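Local coordinates for Dye-decolorizing peroxidase (Irpex lacteus, PDB 7D8M), which probably uses heme b to reduce peroxides while oxidising dyes and other substrates, at residues P64-N69 with A133-D138; G120-G125 with D145-V150; D104-S107 with F113-T116. All coordinates share one frame; numbering follows the deposited sequence.

Contact 1. Residues P64-N69 with A133-D138; sequences PLAFVN and AQYRDD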
ATOM      1  N   PRO A  64     -13.203  12.043  17.025  1.00 34.62           N
ATOM      2  CA  PRO A  64     -14.235  11.065  17.378  1.00 35.55           C
ATOM      3  C   PRO A  64     -13.604   9.740  17.799  1.00 36.07           C
ATOM      4  O   PRO A  64     -12.403   9.519  17.664  1.00 35.53           O
ATOM      5  CB  PRO A  64     -15.041  10.922  16.085  1.00 36.48           C
ATOM      6  CG  PRO A  64     -14.054  11.225  15.000  1.00 38.46           C
ATOM      7  CD  PRO A  64     -13.015  12.165  15.567  1.00 38.45           C
ATOM      8  N   LEU A  65     -14.450   8.845  18.315  1.00 36.06           N
ATOM      9  CA  LEU A  65     -13.934   7.570  18.806  1.00 38.54           C
ATOM     10  C   LEU A  65     -13.386   6.701  17.677  1.00 37.54           C
ATOM     11  O   LEU A  65     -12.492   5.879  17.912  1.00 31.95           O
ATOM     12  CB  LEU A  65     -15.021   6.831  19.580  1.00 34.57           C
ATOM     13  CG  LEU A  65     -15.283   7.418  20.968  1.00 39.68           C
ATOM     14  CD1 LEU A  65     -16.277   6.563  21.732  1.00 38.31           C
ATOM     15  CD2 LEU A  65     -13.980   7.531  21.732  1.00 40.79           C
ATOM     16  N   ALA A  66     -13.903   6.855  16.458  1.00 36.30           N
ATOM     17  CA  ALA A  66     -13.359   6.159  15.299  1.00 31.14           C
ATOM     18  C   ALA A  66     -13.251   7.141  14.148  1.00 31.30           C
ATOM     19  O   ALA A  66     -14.128   7.987  13.972  1.00 29.02           O
ATOM     20  CB  ALA A  66     -14.235   4.972  14.885  1.00 28.54           C
ATOM     21  N   PHE A  67     -12.168   7.031  13.376  1.00 30.64           N
ATOM     22  CA  PHE A  67     -12.029   7.788  12.140  1.00 28.90           C
ATOM     23  C   PHE A  67     -12.740   7.045  11.017  1.00 32.34           C
ATOM     24  O   PHE A  67     -12.691   5.814  10.946  1.00 31.07           O
ATOM     25  CB  PHE A  67     -10.553   7.973  11.773  1.00 31.40           C
ATOM     26  CG  PHE A  67      -9.734   8.678  12.825  1.00 35.33           C
ATOM     27  CD1 PHE A  67     -10.342   9.435  13.826  1.00 32.18           C
ATOM     28  CD2 PHE A  67      -8.346   8.594  12.804  1.00 36.23           C
ATOM     29  CE1 PHE A  67      -9.573  10.082  14.790  1.00 34.52           C
ATOM     30  CE2 PHE A  67      -7.572   9.248  13.759  1.00 34.82           C
ATOM     31  CZ  PHE A  67      -8.187   9.993  14.750  1.00 37.54           C
ATOM     32  N   VAL A  68     -13.405   7.785  10.133  1.00 29.90           N
ATOM     33  CA  VAL A  68     -14.166   7.164   9.057  1.00 30.18           C
ATOM     34  C   VAL A  68     -13.804   7.827   7.742  1.00 29.29           C
ATOM     35  O   VAL A  68     -13.808   9.060   7.634  1.00 26.65           O
ATOM     36  CB  VAL A  68     -15.688   7.228   9.286  1.00 31.66           C
ATOM     37  CG1 VAL A  68     -16.395   6.432   8.208  1.00 28.44           C
ATOM     38  CG2 VAL A  68     -16.053   6.672  10.648  1.00 30.36           C
ATOM     39  N   ASN A  69     -13.481   7.011   6.747  1.00 27.59           N
ATOM     40  CA  ASN A  69     -13.264   7.494   5.397  1.00 25.32           C
ATOM     41  C   ASN A  69     -14.143   6.687   4.454  1.00 26.10           C
ATOM     42  O   ASN A  69     -14.624   5.604   4.796  1.00 24.74           O
ATOM     43  CB  ASN A  69     -11.792   7.392   4.996  1.00 25.24           C
ATOM     44  CG  ASN A  69     -11.003   8.632   5.357  1.00 27.12           C
ATOM     45  OD1 ASN A  69      -9.899   8.833   4.864  1.00 28.28           O
ATOM     46  ND2 ASN A  69     -11.562   9.471   6.217  1.00 27.54           N
ATOM     47  N   ALA A 133     -16.757  -2.097  15.301  1.00 29.22           N
ATOM     48  CA  ALA A 133     -17.990  -2.847  15.095  1.00 29.10           C
ATOM     49  C   ALA A 133     -19.208  -1.970  15.368  1.00 32.88           C
ATOM     50  O   ALA A 133     -20.228  -2.072  14.677  1.00 28.89           O
ATOM     51  CB  ALA A 133     -18.004  -4.083  15.990  1.00 30.63           C
ATOM     52  N   GLN A 134     -19.099  -1.099  16.371  1.00 32.05           N
ATOM     53  CA  GLN A 134     -20.150  -0.134  16.682  1.00 36.55           C
ATOM     54  C   GLN A 134     -20.444   0.758  15.486  1.00 36.03           C
ATOM     55  O   GLN A 134     -21.604   0.916  15.079  1.00 34.41           O
ATOM     56  CB  GLN A 134     -19.706   0.710  17.874  1.00 36.47           C
ATOM     57  CG  GLN A 134     -20.771   1.005  18.911  1.00 47.28           C
ATOM     58  CD  GLN A 134     -20.151   1.176  20.291  1.00 51.99           C
ATOM     59  OE1 GLN A 134     -19.209   1.955  20.470  1.00 50.63           O
ATOM     60  NE2 GLN A 134     -20.664   0.435  21.267  1.00 59.68           N
ATOM     61  N   TYR A 135     -19.398   1.374  14.926  1.00 32.51           N
ATOM     62  CA  TYR A 135     -19.573   2.230  13.757  1.00 33.20           C
ATOM     63  C   TYR A 135     -20.153   1.453  12.581  1.00 30.08           C
ATOM     64  O   TYR A 135     -20.988   1.976  11.830  1.00 32.05           O
ATOM     65  CB  TYR A 135     -18.241   2.868  13.376  1.00 28.34           C
ATOM     66  CG  TYR A 135     -17.967   4.162  14.100  1.00 30.26           C
ATOM     67  CD1 TYR A 135     -17.766   4.179  15.478  1.00 30.46           C
ATOM     68  CD2 TYR A 135     -17.918   5.372  13.413  1.00 28.67           C
ATOM     69  CE1 TYR A 135     -17.523   5.364  16.152  1.00 32.74           C
ATOM     70  CE2 TYR A 135     -17.681   6.567  14.086  1.00 31.00           C
ATOM     71  CZ  TYR A 135     -17.478   6.552  15.452  1.00 29.52           C
ATOM     72  OH  TYR A 135     -17.230   7.725  16.126  1.00 31.02           O
ATOM     73  N   ARG A 136     -19.722   0.202  12.400  1.00 31.47           N
ATOM     74  CA  ARG A 136     -20.320  -0.642  11.369  1.00 30.67           C
ATOM     75  C   ARG A 136     -21.805  -0.866  11.644  1.00 32.42           C
ATOM     76  O   ARG A 136     -22.643  -0.728  10.745  1.00 32.52           O
ATOM     77  CB  ARG A 136     -19.584  -1.979  11.296  1.00 28.38           C
ATOM     78  CG  ARG A 136     -19.955  -2.859  10.108  1.00 28.69           C
ATOM     79  CD  ARG A 136     -20.882  -4.021  10.451  1.00 33.08           C
ATOM     80  NE  ARG A 136     -20.786  -4.515  11.827  1.00 36.86           N
ATOM     81  CZ  ARG A 136     -20.043  -5.545  12.217  1.00 38.81           C
ATOM     82  NH1 ARG A 136     -19.282  -6.194  11.348  1.00 35.77           N
ATOM     83  NH2 ARG A 136     -20.054  -5.919  13.488  1.00 41.42           N
ATOM     84  N   ASP A 137     -22.143  -1.247  12.878  1.00 30.62           N
ATOM     85  CA  ASP A 137     -23.543  -1.479  13.223  1.00 34.55           C
ATOM     86  C   ASP A 137     -24.372  -0.225  12.987  1.00 32.63           C
ATOM     87  O   ASP A 137     -25.500  -0.300  12.487  1.00 32.42           O
ATOM     88  CB  ASP A 137     -23.673  -1.923  14.683  1.00 35.53           C
ATOM     89  CG  ASP A 137     -23.163  -3.336  14.930  1.00 38.18           C
ATOM     90  OD1 ASP A 137     -22.917  -4.094  13.968  1.00 34.24           O
ATOM     91  OD2 ASP A 137     -23.016  -3.695  16.117  1.00 41.07           O
ATOM     92  N   ASP A 138     -23.814   0.941  13.327  1.00 30.43           N
ATOM     93  CA  ASP A 138     -24.515   2.202  13.112  1.00 31.81           C
ATOM     94  C   ASP A 138     -24.769   2.448  11.631  1.00 32.72           C
ATOM     95  O   ASP A 138     -25.857   2.894  11.244  1.00 28.36           O
ATOM     96  CB  ASP A 138     -23.707   3.352  13.718  1.00 30.44           C
ATOM     97  CG  ASP A 138     -24.313   4.707  13.425  1.00 38.02           C
ATOM     98  OD1 ASP A 138     -25.521   4.877  13.702  1.00 39.89           O
ATOM     99  OD2 ASP A 138     -23.585   5.600  12.928  1.00 40.44           O
TER
HETATM  100  O   HOH W   1     -17.051   9.784  18.893  1.00 39.80           O

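Contact 2. Residues G120-G125 with D145-V150; sequences GVFLIG and DAWTIV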
ATOM      1  N   GLY A 120     -18.272   0.438  -3.169  1.00 24.16           N
ATOM      2  CA  GLY A 120     -17.421   1.320  -2.399  1.00 22.53           C
ATOM      3  C   GLY A 120     -17.006   0.649  -1.113  1.00 24.85           C
ATOM      4  O   GLY A 120     -17.354  -0.507  -0.839  1.00 22.87           O
ATOM      5  N   VAL A 121     -16.268   1.403  -0.308  1.00 24.66           N
ATOM      6  CA  VAL A 121     -15.748   0.873   0.941  1.00 22.35           C
ATOM      7  C   VAL A 121     -15.703   1.986   1.977  1.00 23.91           C
ATOM      8  O   VAL A 121     -15.334   3.127   1.678  1.00 24.27           O
ATOM      9  CB  VAL A 121     -14.350   0.239   0.726  1.00 23.43           C
ATOM     10  CG1 VAL A 121     -13.391   1.257   0.100  1.00 21.98           C
ATOM     11  CG2 VAL A 121     -13.812  -0.294   2.034  1.00 21.75           C
ATOM     12  N   PHE A 122     -16.104   1.645   3.197  1.00 26.91           N
ATOM     13  CA  PHE A 122     -15.900   2.481   4.370  1.00 26.05           C
ATOM     14  C   PHE A 122     -14.647   1.986   5.078  1.00 24.01           C
ATOM     15  O   PHE A 122     -14.501   0.782   5.307  1.00 23.44           O
ATOM     16  CB  PHE A 122     -17.102   2.402   5.318  1.00 24.31           C
ATOM     17  CG  PHE A 122     -18.243   3.325   4.963  1.00 27.94           C
ATOM     18  CD1 PHE A 122     -18.236   4.652   5.369  1.00 27.53           C
ATOM     19  CD2 PHE A 122     -19.348   2.853   4.267  1.00 30.77           C
ATOM     20  CE1 PHE A 122     -19.289   5.500   5.066  1.00 27.62           C
ATOM     21  CE2 PHE A 122     -20.409   3.696   3.956  1.00 28.60           C
ATOM     22  CZ  PHE A 122     -20.378   5.022   4.357  1.00 28.60           C
ATOM     23  N   LEU A 123     -13.742   2.910   5.400  1.00 25.84           N
ATOM     24  CA  LEU A 123     -12.610   2.645   6.282  1.00 28.14           C
ATOM     25  C   LEU A 123     -12.935   3.183   7.670  1.00 25.01           C
ATOM     26  O   LEU A 123     -13.199   4.377   7.821  1.00 30.13           O
ATOM     27  CB  LEU A 123     -11.330   3.303   5.756  1.00 23.92           C
ATOM     28  CG  LEU A 123     -10.511   2.560   4.706  1.00 26.23           C
ATOM     29  CD1 LEU A 123     -11.339   2.275   3.487  1.00 26.00           C
ATOM     30  CD2 LEU A 123      -9.282   3.380   4.331  1.00 26.31           C
ATOM     31  N   ILE A 124     -12.885   2.317   8.678  1.00 26.54           N
ATOM     32  CA  ILE A 124     -13.213   2.683  10.056  1.00 28.65           C
ATOM     33  C   ILE A 124     -12.022   2.333  10.935  1.00 28.93           C
ATOM     34  O   ILE A 124     -11.738   1.148  11.156  1.00 25.49           O
ATOM     35  CB  ILE A 124     -14.469   1.967  10.561  1.00 27.33           C
ATOM     36  CG1 ILE A 124     -15.678   2.244   9.657  1.00 26.77           C
ATOM     37  CG2 ILE A 124     -14.751   2.345  12.029  1.00 27.07           C
ATOM     38  CD1 ILE A 124     -16.795   1.219   9.849  1.00 29.61           C
ATOM     39  N   GLY A 125     -11.356   3.355  11.474  1.00 30.00           N
ATOM     40  CA  GLY A 125     -10.196   3.144  12.329  1.00 30.65           C
ATOM     41  C   GLY A 125     -10.427   3.558  13.771  1.00 33.37           C
ATOM     42  O   GLY A 125     -10.931   4.657  14.027  1.00 28.51           O
ATOM     43  N   ASP A 145     -31.946  -1.418   4.262  1.00 34.93           N
ATOM     44  CA  ASP A 145     -31.948  -2.176   3.018  1.00 36.70           C
ATOM     45  C   ASP A 145     -31.334  -1.413   1.850  1.00 32.34           C
ATOM     46  O   ASP A 145     -31.221  -1.980   0.761  1.00 30.42           O
ATOM     47  CB  ASP A 145     -33.375  -2.591   2.661  1.00 42.50           C
ATOM     48  CG  ASP A 145     -33.953  -3.583   3.650  1.00 53.65           C
ATOM     49  OD1 ASP A 145     -33.675  -3.441   4.861  1.00 58.53           O
ATOM     50  OD2 ASP A 145     -34.687  -4.502   3.222  1.00 61.21           O
ATOM     51  N   ALA A 146     -30.936  -0.155   2.042  1.00 30.32           N
ATOM     52  CA  ALA A 146     -30.390   0.628   0.940  1.00 29.00           C
ATOM     53  C   ALA A 146     -29.007   0.143   0.506  1.00 30.54           C
ATOM     54  O   ALA A 146     -28.546   0.506  -0.582  1.00 29.90           O
ATOM     55  CB  ALA A 146     -30.336   2.103   1.329  1.00 29.42           C
ATOM     56  N   TRP A 147     -28.339  -0.672   1.317  1.00 29.31           N
ATOM     57  CA  TRP A 147     -27.056  -1.243   0.920  1.00 30.59           C
ATOM     58  C   TRP A 147     -26.981  -2.696   1.360  1.00 29.64           C
ATOM     59  O   TRP A 147     -27.822  -3.191   2.111  1.00 30.24           O
ATOM     60  CB  TRP A 147     -25.886  -0.435   1.501  1.00 26.98           C
ATOM     61  CG  TRP A 147     -25.568  -0.706   2.962  1.00 27.96           C
ATOM     62  CD1 TRP A 147     -26.365  -1.328   3.892  1.00 27.43           C
ATOM     63  CD2 TRP A 147     -24.364  -0.346   3.650  1.00 31.57           C
ATOM     64  NE1 TRP A 147     -25.719  -1.390   5.103  1.00 28.44           N
ATOM     65  CE2 TRP A 147     -24.492  -0.791   4.983  1.00 31.50           C
ATOM     66  CE3 TRP A 147     -23.178   0.292   3.261  1.00 29.48           C
ATOM     67  CZ2 TRP A 147     -23.484  -0.611   5.929  1.00 29.12           C
ATOM     68  CZ3 TRP A 147     -22.182   0.478   4.207  1.00 28.37           C
ATOM     69  CH2 TRP A 147     -22.336   0.026   5.520  1.00 28.40           C
ATOM     70  N   THR A 148     -25.941  -3.377   0.894  1.00 29.89           N
ATOM     71  CA  THR A 148     -25.568  -4.690   1.388  1.00 29.65           C
ATOM     72  C   THR A 148     -24.070  -4.666   1.652  1.00 31.02           C
ATOM     73  O   THR A 148     -23.301  -4.238   0.789  1.00 27.25           O
ATOM     74  CB  THR A 148     -25.902  -5.792   0.373  1.00 35.41           C
ATOM     75  OG1 THR A 148     -27.308  -5.777   0.097  1.00 34.49           O
ATOM     76  CG2 THR A 148     -25.510  -7.166   0.914  1.00 27.26           C
ATOM     77  N   ILE A 149     -23.660  -5.078   2.843  1.00 30.09           N
ATOM     78  CA  ILE A 149     -22.242  -5.297   3.092  1.00 31.05           C
ATOM     79  C   ILE A 149     -21.871  -6.619   2.441  1.00 29.66           C
ATOM     80  O   ILE A 149     -22.435  -7.665   2.778  1.00 31.44           O
ATOM     81  CB  ILE A 149     -21.922  -5.300   4.592  1.00 29.14           C
ATOM     82  CG1 ILE A 149     -22.093  -3.890   5.156  1.00 32.56           C
ATOM     83  CG2 ILE A 149     -20.483  -5.836   4.826  1.00 25.48           C
ATOM     84  CD1 ILE A 149     -22.139  -3.821   6.682  1.00 31.86           C
ATOM     85  N   VAL A 150     -20.959  -6.567   1.475  1.00 27.26           N
ATOM     86  CA  VAL A 150     -20.560  -7.767   0.752  1.00 30.13           C
ATOM     87  C   VAL A 150     -19.258  -8.360   1.282  1.00 31.08           C
ATOM     88  O   VAL A 150     -18.960  -9.525   0.986  1.00 31.57           O
ATOM     89  CB  VAL A 150     -20.448  -7.483  -0.761  1.00 27.36           C
ATOM     90  CG1 VAL A 150     -21.786  -6.933  -1.295  1.00 28.82           C
ATOM     91  CG2 VAL A 150     -19.348  -6.491  -1.028  1.00 25.61           C
TER

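Contact 3. Residues D104-S107 with F113-T116; sequences DDTS and FKGT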
ATOM      1  N   ASP A 104      -2.234 -11.427 -11.410  1.00 28.85           N
ATOM      2  CA  ASP A 104      -3.105 -12.162 -10.508  1.00 33.43           C
ATOM      3  C   ASP A 104      -3.715 -13.377 -11.194  1.00 31.57           C
ATOM      4  O   ASP A 104      -4.027 -13.360 -12.389  1.00 32.94           O
ATOM      5  CB  ASP A 104      -4.247 -11.265 -10.003  1.00 29.20           C
ATOM      6  CG  ASP A 104      -3.875 -10.480  -8.765  1.00 30.94           C
ATOM      7  OD1 ASP A 104      -2.668 -10.392  -8.446  1.00 29.31           O
ATOM      8  OD2 ASP A 104      -4.798  -9.952  -8.110  1.00 28.26           O
ATOM      9  N   ASP A 105      -3.902 -14.427 -10.411  1.00 31.18           N
ATOM     10  CA  ASP A 105      -4.712 -15.580 -10.774  1.00 31.58           C
ATOM     11  C   ASP A 105      -5.976 -15.471  -9.926  1.00 34.79           C
ATOM     12  O   ASP A 105      -5.931 -15.687  -8.712  1.00 35.18           O
ATOM     13  CB  ASP A 105      -3.925 -16.867 -10.517  1.00 37.07           C
ATOM     14  CG  ASP A 105      -4.772 -18.120 -10.596  1.00 42.32           C
ATOM     15  OD1 ASP A 105      -5.927 -18.065 -11.072  1.00 39.27           O
ATOM     16  OD2 ASP A 105      -4.263 -19.181 -10.169  1.00 46.44           O
ATOM     17  N   THR A 106      -7.098 -15.098 -10.556  1.00 33.11           N
ATOM     18  CA  THR A 106      -8.297 -14.771  -9.787  1.00 33.80           C
ATOM     19  C   THR A 106      -8.898 -15.973  -9.077  1.00 31.84           C
ATOM     20  O   THR A 106      -9.830 -15.795  -8.289  1.00 33.34           O
ATOM     21  CB  THR A 106      -9.358 -14.118 -10.682  1.00 34.89           C
ATOM     22  OG1 THR A 106      -9.644 -14.968 -11.802  1.00 40.70           O
ATOM     23  CG2 THR A 106      -8.862 -12.762 -11.188  1.00 34.58           C
ATOM     24  N   SER A 107      -8.382 -17.183  -9.306  1.00 33.17           N
ATOM     25  CA  SER A 107      -8.862 -18.330  -8.545  1.00 31.72           C
ATOM     26  C   SER A 107      -8.568 -18.191  -7.057  1.00 33.79           C
ATOM     27  O   SER A 107      -9.186 -18.890  -6.247  1.00 34.63           O
ATOM     28  CB  SER A 107      -8.256 -19.631  -9.085  1.00 35.21           C
ATOM     29  OG  SER A 107      -6.864 -19.715  -8.823  1.00 39.71           O
ATOM     30  N   PHE A 113     -15.033  -9.826  -4.519  1.00 30.77           N
ATOM     31  CA  PHE A 113     -14.301  -8.937  -5.410  1.00 30.10           C
ATOM     32  C   PHE A 113     -14.348  -9.374  -6.870  1.00 32.12           C
ATOM     33  O   PHE A 113     -13.940  -8.596  -7.748  1.00 29.81           O
ATOM     34  CB  PHE A 113     -12.835  -8.837  -4.968  1.00 28.30           C
ATOM     35  CG  PHE A 113     -12.643  -8.129  -3.664  1.00 25.78           C
ATOM     36  CD1 PHE A 113     -13.128  -6.843  -3.485  1.00 27.35           C
ATOM     37  CD2 PHE A 113     -11.979  -8.743  -2.622  1.00 29.11           C
ATOM     38  CE1 PHE A 113     -12.963  -6.182  -2.280  1.00 25.96           C
ATOM     39  CE2 PHE A 113     -11.807  -8.089  -1.408  1.00 28.86           C
ATOM     40  CZ  PHE A 113     -12.305  -6.806  -1.240  1.00 28.20           C
ATOM     41  N   LYS A 114     -14.824 -10.589  -7.151  1.00 31.60           N
ATOM     42  CA  LYS A 114     -14.701 -11.174  -8.487  1.00 34.97           C
ATOM     43  C   LYS A 114     -15.826 -10.652  -9.380  1.00 32.09           C
ATOM     44  O   LYS A 114     -16.727 -11.371  -9.817  1.00 34.23           O
ATOM     45  CB  LYS A 114     -14.690 -12.693  -8.405  1.00 34.77           C
ATOM     46  CG  LYS A 114     -13.553 -13.228  -7.547  1.00 35.97           C
ATOM     47  CD  LYS A 114     -13.527 -14.743  -7.516  1.00 35.64           C
ATOM     48  CE  LYS A 114     -12.906 -15.304  -8.787  1.00 33.08           C
ATOM     49  NZ  LYS A 114     -12.715 -16.772  -8.671  1.00 36.35           N
ATOM     50  N   GLY A 115     -15.748  -9.364  -9.655  1.00 30.67           N
ATOM     51  CA  GLY A 115     -16.705  -8.735 -10.538  1.00 32.77           C
ATOM     52  C   GLY A 115     -16.717  -7.241 -10.293  1.00 36.68           C
ATOM     53  O   GLY A 115     -15.690  -6.647  -9.961  1.00 32.46           O
ATOM     54  N   THR A 116     -17.902  -6.654 -10.461  1.00 32.31           N
ATOM     55  CA  THR A 116     -18.084  -5.220 -10.290  1.00 33.42           C
ATOM     56  C   THR A 116     -19.243  -4.944  -9.340  1.00 31.96           C
ATOM     57  O   THR A 116     -19.891  -3.897  -9.424  1.00 29.65           O
ATOM     58  CB  THR A 116     -18.304  -4.531 -11.638  1.00 35.66           C
ATOM     59  OG1 THR A 116     -19.452  -5.102 -12.283  1.00 39.32           O
ATOM     60  CG2 THR A 116     -17.077  -4.705 -12.538  1.00 36.74           C
TER
HETATM   61  O   HOH W   2     -11.204 -17.184 -11.084  1.00 41.48           O
HETATM   62  O   HOH W   3     -12.038 -17.495  -6.083  1.00 36.86           O

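Contact 1. Residues P64-N69 with A133-D138
The apolar part of this contact is built on the ring of Tyr135. Ala66 sets its methyl squarely over one face of that ring. Its CB lies 3.5 Å from the ring centroid and 10° off the ring normal, a close CH-pi contact. Val68 adds a second methyl further along the ring, with CG2 3.6 Å from Tyr135 CD2. With Val68 CG1 anti to the backbone N (chi1 -174°), CG2 is the branch turned to the ring. The polar part gathers at the phenol oxygen. Ala66 N gives Tyr135 OH a weak hydrogen bond of 3.5 Å, with an N-H...O angle of 148°. One water takes the N-H of Leu65 at 2.8 Å from Leu65 N and also meets Tyr135 OH through a weak bond. Pro64 CB packs beside the same oxygen at 3.9 Å from Tyr135 OH. Both of these bonds to the hydroxyl are weak, so packing probably does most to place the ring. Tyr135 belongs to helix 129-143, which lies over the sheet where strand 67-72 forms one outer edge. Ile124 of strand 120-126 and Tyr45 of helix 35-49 also touch Tyr135, so the ring packs against the sheet and against helix 35-49.

Contact 2. Residues G120-G125 with D145-V150
The ring of Phe122 and the indole of Trp147 meet rim to rim, neither lying over the face of the other. The ring of Phe122 and the six-membered ring of Trp147 have centroids 5.9 Å apart and planes at 80°. Despite the steep angle, this is not a T-shaped stack. One corner of the indole does the touching. Trp147 CZ3 is 3.7 Å from Phe122 CE2 and equally close to Phe122 CD2, so it meets one bond of the phenyl rim. On one face of the indole, Ile149 of the same strand places CG1 3.6 Å above the plane, offset toward the rim. Trp147 NE1 makes a weak hydrogen bond to Asn140 OD1.

The Trp147 side chain leaves its strand with CG between the backbone N and the carbonyl carbon (chi1 79°). From there the indole reaches inward to Phe122, whose own ring is turned beside its backbone N. The backbones stay apart, because strand 24-32 runs between the two strands and pairs with both. Phe30 of that middle strand meets both rings, as do Phe143 and Leu139 of helix 129-143. Phe122 and Trp147 are both buried. The contact is therefore part of an aromatic and aliphatic layer between sheet and helix. The chain order is strand 24-32, helix 35-49, strands 67-72 and 120-126, helix 129-143, strand 147-156. This beta-alpha-beta-beta-alpha-beta order, with strand order 2-3-1-4, is that of the ferredoxin-like fold of the DyP dimeric alpha+beta barrel family.

Contact 3. Residues D104-S107 with F113-T116
This is a polar surface contact within the loop that joins helix 95-102 to strand 120-126. Lys114 reaches back to Thr106 and Ser107 with its amine. Lys114 NZ makes a weak hydrogen bond of 3.1 Å to Thr106 O. Two waters widen the grip. One accepts from Lys114 NZ at 2.9 Å and is also bonded to Thr106 OG1. The other accepts from Lys114 NZ at 2.8 Å and gives a weak bond to Ser107 O. The lysine chain is bent at chi3 (79°), and Lys114 CE packs 4.2 Å from Thr106 CB. The accepting side has an order of its own. Ser107 N donates to Asp105 OD1 at 3.2 Å, which makes an Asx turn, and the N-H comes in from above the carboxylate plane. Lys114 is the centre of an inverse gamma turn, closed by a bond from Gly115 N to Phe113 O. Phe96 of helix 95-102 touches both Thr106 and Lys114. The amine thus has one backbone oxygen and two waters as acceptors, with no carboxylate bonded to it across the contact. Its positive charge is probably stabilised by the Thr106 carbonyl and the two waters, so the link is a weak and partly water-mediated one.

From the N terminus, the chain first passes residues 64-69, where contact 1 opens at the edge strand 67-72. Contact 3 opens and closes while contact 1 is still open, joining two parts of the connection between helix 95-102 and strand 120-126. Strand 120-126 then begins contact 2. Helix 129-143 follows and closes contact 1, and strand 147-156 closes contact 2 last. Contacts 1 and 2 therefore cross, and they touch through backbone pairing of strands 67-72 and 120-126. Contact 1 joins helix 129-143 to the sheet edge, and contact 2 joins strands 120-126 and 147-156 across the strand between them. Contact 3 lies about 28 Å from contact 1, centre to centre.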